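Local coordinates for protein (polyandrocarpa lectin) (Polyandrocarpa misakiensis, PDB 1BYF) that binds galactose through calcium as a homodimeric C-type lectin and serves in the tunicate's defence against microorganisms, at residues Gln98-Ser101 / Lys102-Leu105. Sequence-based numbering, arbitrary orientation.
Sequences QIWS and KYNL. With ACT (acetate ion), chain F.
The indole of W100 lies between two aliphatic groups: K102 CB sits over one face, 3.7 Å from the centroid of the five-membered ring, and the methyl of an acetate, probably from the crystallisation liquor, lies over the opposite face. With CG anti to the backbone N (chi1 -178°), the extended K102 chain runs on across the same face as its CB, its CD 3.5 Å from W100 CZ2. Y103 brings the CD2/CE2 edge of its phenol to the six-membered ring of W100 in an offset edge-to-face pair, the planes 73° apart and CE2 3.6 Å from W100 CZ3. W100 O accepts two bonds, a short one from N104 N (2.7 Å), a residue whose positive phi and psi help reverse the chain, and a longer one from Y103 N, which comes in from above the carbonyl plane; W100 N gives its hydrogen to L105 O at 2.9 Å. Acetate O takes a hydrogen bond from Q98 NE2, which also hydrogen-bonds D107 OD2. This short beta-hairpin loop joins antiparallel strands 96-100 and 105-109 of the C-type lectin fold, the latter supplying calcium ligands D107 and D108 of the carbohydrate-binding site.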
ATOM      1  N   GLN A  98     -14.520   3.289  -8.885  1.00 14.48           N
ATOM      2  CA  GLN A  98     -13.788   3.651  -7.691  1.00 14.76           C
ATOM      3  C   GLN A  98     -14.092   2.653  -6.572  1.00 14.86           C
ATOM      4  O   GLN A  98     -15.041   1.876  -6.631  1.00 14.82           O
ATOM      5  CB  GLN A  98     -14.230   5.022  -7.142  1.00 15.11           C
ATOM      6  CG  GLN A  98     -15.723   5.007  -6.792  1.00 15.71           C
ATOM      7  CD  GLN A  98     -16.125   6.074  -5.801  1.00 15.59           C
ATOM      8  OE1 GLN A  98     -15.285   6.789  -5.250  1.00 16.07           O
ATOM      9  NE2 GLN A  98     -17.420   6.194  -5.537  1.00 14.74           N
ATOM     10  N   ILE A  99     -13.271   2.773  -5.538  1.00 14.33           N
ATOM     11  CA  ILE A  99     -13.523   2.075  -4.285  1.00 14.18           C
ATOM     12  C   ILE A  99     -14.256   3.173  -3.489  1.00 14.02           C
ATOM     13  O   ILE A  99     -13.634   4.172  -3.161  1.00 13.87           O
ATOM     14  CB  ILE A  99     -12.268   1.611  -3.541  1.00 13.93           C
ATOM     15  CG1 ILE A  99     -11.620   0.420  -4.241  1.00 13.43           C
ATOM     16  CG2 ILE A  99     -12.639   1.239  -2.107  1.00 13.61           C
ATOM     17  CD1 ILE A  99     -10.208   0.113  -3.797  1.00 13.12           C
ATOM     18  N   TRP A 100     -15.549   2.991  -3.317  1.00 14.34           N
ATOM     19  CA  TRP A 100     -16.401   3.969  -2.646  1.00 15.05           C
ATOM     20  C   TRP A 100     -16.345   3.851  -1.131  1.00 15.32           C
ATOM     21  O   TRP A 100     -16.627   2.778  -0.589  1.00 14.74           O
ATOM     22  CB  TRP A 100     -17.823   3.742  -3.158  1.00 15.70           C
ATOM     23  CG  TRP A 100     -18.871   4.698  -2.695  1.00 16.47           C
ATOM     24  CD1 TRP A 100     -18.707   5.940  -2.155  1.00 16.72           C
ATOM     25  CD2 TRP A 100     -20.291   4.490  -2.791  1.00 17.09           C
ATOM     26  NE1 TRP A 100     -19.928   6.510  -1.886  1.00 17.08           N
ATOM     27  CE2 TRP A 100     -20.916   5.637  -2.269  1.00 17.34           C
ATOM     28  CE3 TRP A 100     -21.087   3.438  -3.253  1.00 17.62           C
ATOM     29  CZ2 TRP A 100     -22.302   5.769  -2.196  1.00 18.06           C
ATOM     30  CZ3 TRP A 100     -22.464   3.574  -3.177  1.00 18.84           C
ATOM     31  CH2 TRP A 100     -23.063   4.732  -2.657  1.00 18.39           C
ATOM     32  N   SER A 101     -16.034   4.950  -0.449  1.00 15.43           N
ATOM     33  CA  SER A 101     -15.882   4.932   0.997  1.00 16.52           C
ATOM     34  C   SER A 101     -17.120   4.485   1.752  1.00 16.93           C
ATOM     35  O   SER A 101     -16.998   3.962   2.868  1.00 16.52           O
ATOM     36  CB  SER A 101     -15.415   6.296   1.528  1.00 17.21           C
ATOM     37  OG  SER A 101     -16.404   7.284   1.304  1.00 17.37           O
ATOM     38  N   LYS A 102     -18.311   4.649   1.179  1.00 18.60           N
ATOM     39  CA  LYS A 102     -19.526   4.228   1.868  1.00 19.65           C
ATOM     40  C   LYS A 102     -19.511   2.752   2.239  1.00 19.44           C
ATOM     41  O   LYS A 102     -19.916   2.374   3.342  1.00 19.58           O
ATOM     42  CB  LYS A 102     -20.776   4.525   1.023  1.00 20.91           C
ATOM     43  CG  LYS A 102     -22.070   4.131   1.735  1.00 22.06           C
ATOM     44  CD  LYS A 102     -23.281   4.719   1.019  1.00 23.50           C
ATOM     45  CE  LYS A 102     -24.581   4.229   1.637  1.00 24.30           C
ATOM     46  NZ  LYS A 102     -25.757   4.926   1.048  1.00 24.72           N
ATOM     47  N   TYR A 103     -19.067   1.898   1.323  1.00 19.18           N
ATOM     48  CA  TYR A 103     -19.055   0.465   1.565  1.00 19.27           C
ATOM     49  C   TYR A 103     -17.657  -0.149   1.508  1.00 18.03           C
ATOM     50  O   TYR A 103     -17.487  -1.308   1.888  1.00 16.67           O
ATOM     51  CB  TYR A 103     -19.911  -0.240   0.504  1.00 20.98           C
ATOM     52  CG  TYR A 103     -21.376   0.133   0.501  1.00 22.74           C
ATOM     53  CD1 TYR A 103     -22.254  -0.457   1.405  1.00 23.43           C
ATOM     54  CD2 TYR A 103     -21.885   1.054  -0.401  1.00 23.27           C
ATOM     55  CE1 TYR A 103     -23.598  -0.133   1.407  1.00 24.21           C
ATOM     56  CE2 TYR A 103     -23.228   1.387  -0.410  1.00 24.31           C
ATOM     57  CZ  TYR A 103     -24.078   0.787   0.502  1.00 24.83           C
ATOM     58  OH  TYR A 103     -25.415   1.113   0.502  1.00 25.58           O
ATOM     59  N   ASN A 104     -16.701   0.609   1.000  1.00 16.05           N
ATOM     60  CA  ASN A 104     -15.334   0.133   0.801  1.00 15.60           C
ATOM     61  C   ASN A 104     -15.403  -0.998  -0.228  1.00 15.33           C
ATOM     62  O   ASN A 104     -14.758  -2.034  -0.141  1.00 15.68           O
ATOM     63  CB  ASN A 104     -14.607  -0.281   2.066  1.00 15.03           C
ATOM     64  CG  ASN A 104     -13.106  -0.430   1.898  1.00 15.23           C
ATOM     65  OD1 ASN A 104     -12.463  -1.353   2.429  1.00 15.11           O
ATOM     66  ND2 ASN A 104     -12.503   0.467   1.134  1.00 14.38           N
ATOM     67  N   LEU A 105     -16.228  -0.748  -1.243  1.00 13.98           N
ATOM     68  CA  LEU A 105     -16.462  -1.668  -2.343  1.00 14.42           C
ATOM     69  C   LEU A 105     -16.593  -0.856  -3.632  1.00 14.52           C
ATOM     70  O   LEU A 105     -16.687   0.376  -3.564  1.00 14.48           O
ATOM     71  CB  LEU A 105     -17.675  -2.558  -2.113  1.00 15.44           C
ATOM     72  CG  LEU A 105     -17.550  -3.729  -1.138  1.00 15.93           C
ATOM     73  CD1 LEU A 105     -18.879  -4.472  -1.014  1.00 16.85           C
ATOM     74  CD2 LEU A 105     -16.463  -4.706  -1.562  1.00 15.77           C
TER
HETATM   75  C   ACT F 126     -19.437   9.078  -3.937  1.00 25.94           C
HETATM   76  O   ACT F 126     -18.210   8.870  -4.062  1.00 25.22           O
HETATM   77  OXT ACT F 126     -19.856   9.979  -3.166  1.00 26.11           O
HETATM   78  CH3 ACT F 126     -20.382   8.590  -5.044  1.00 25.07           C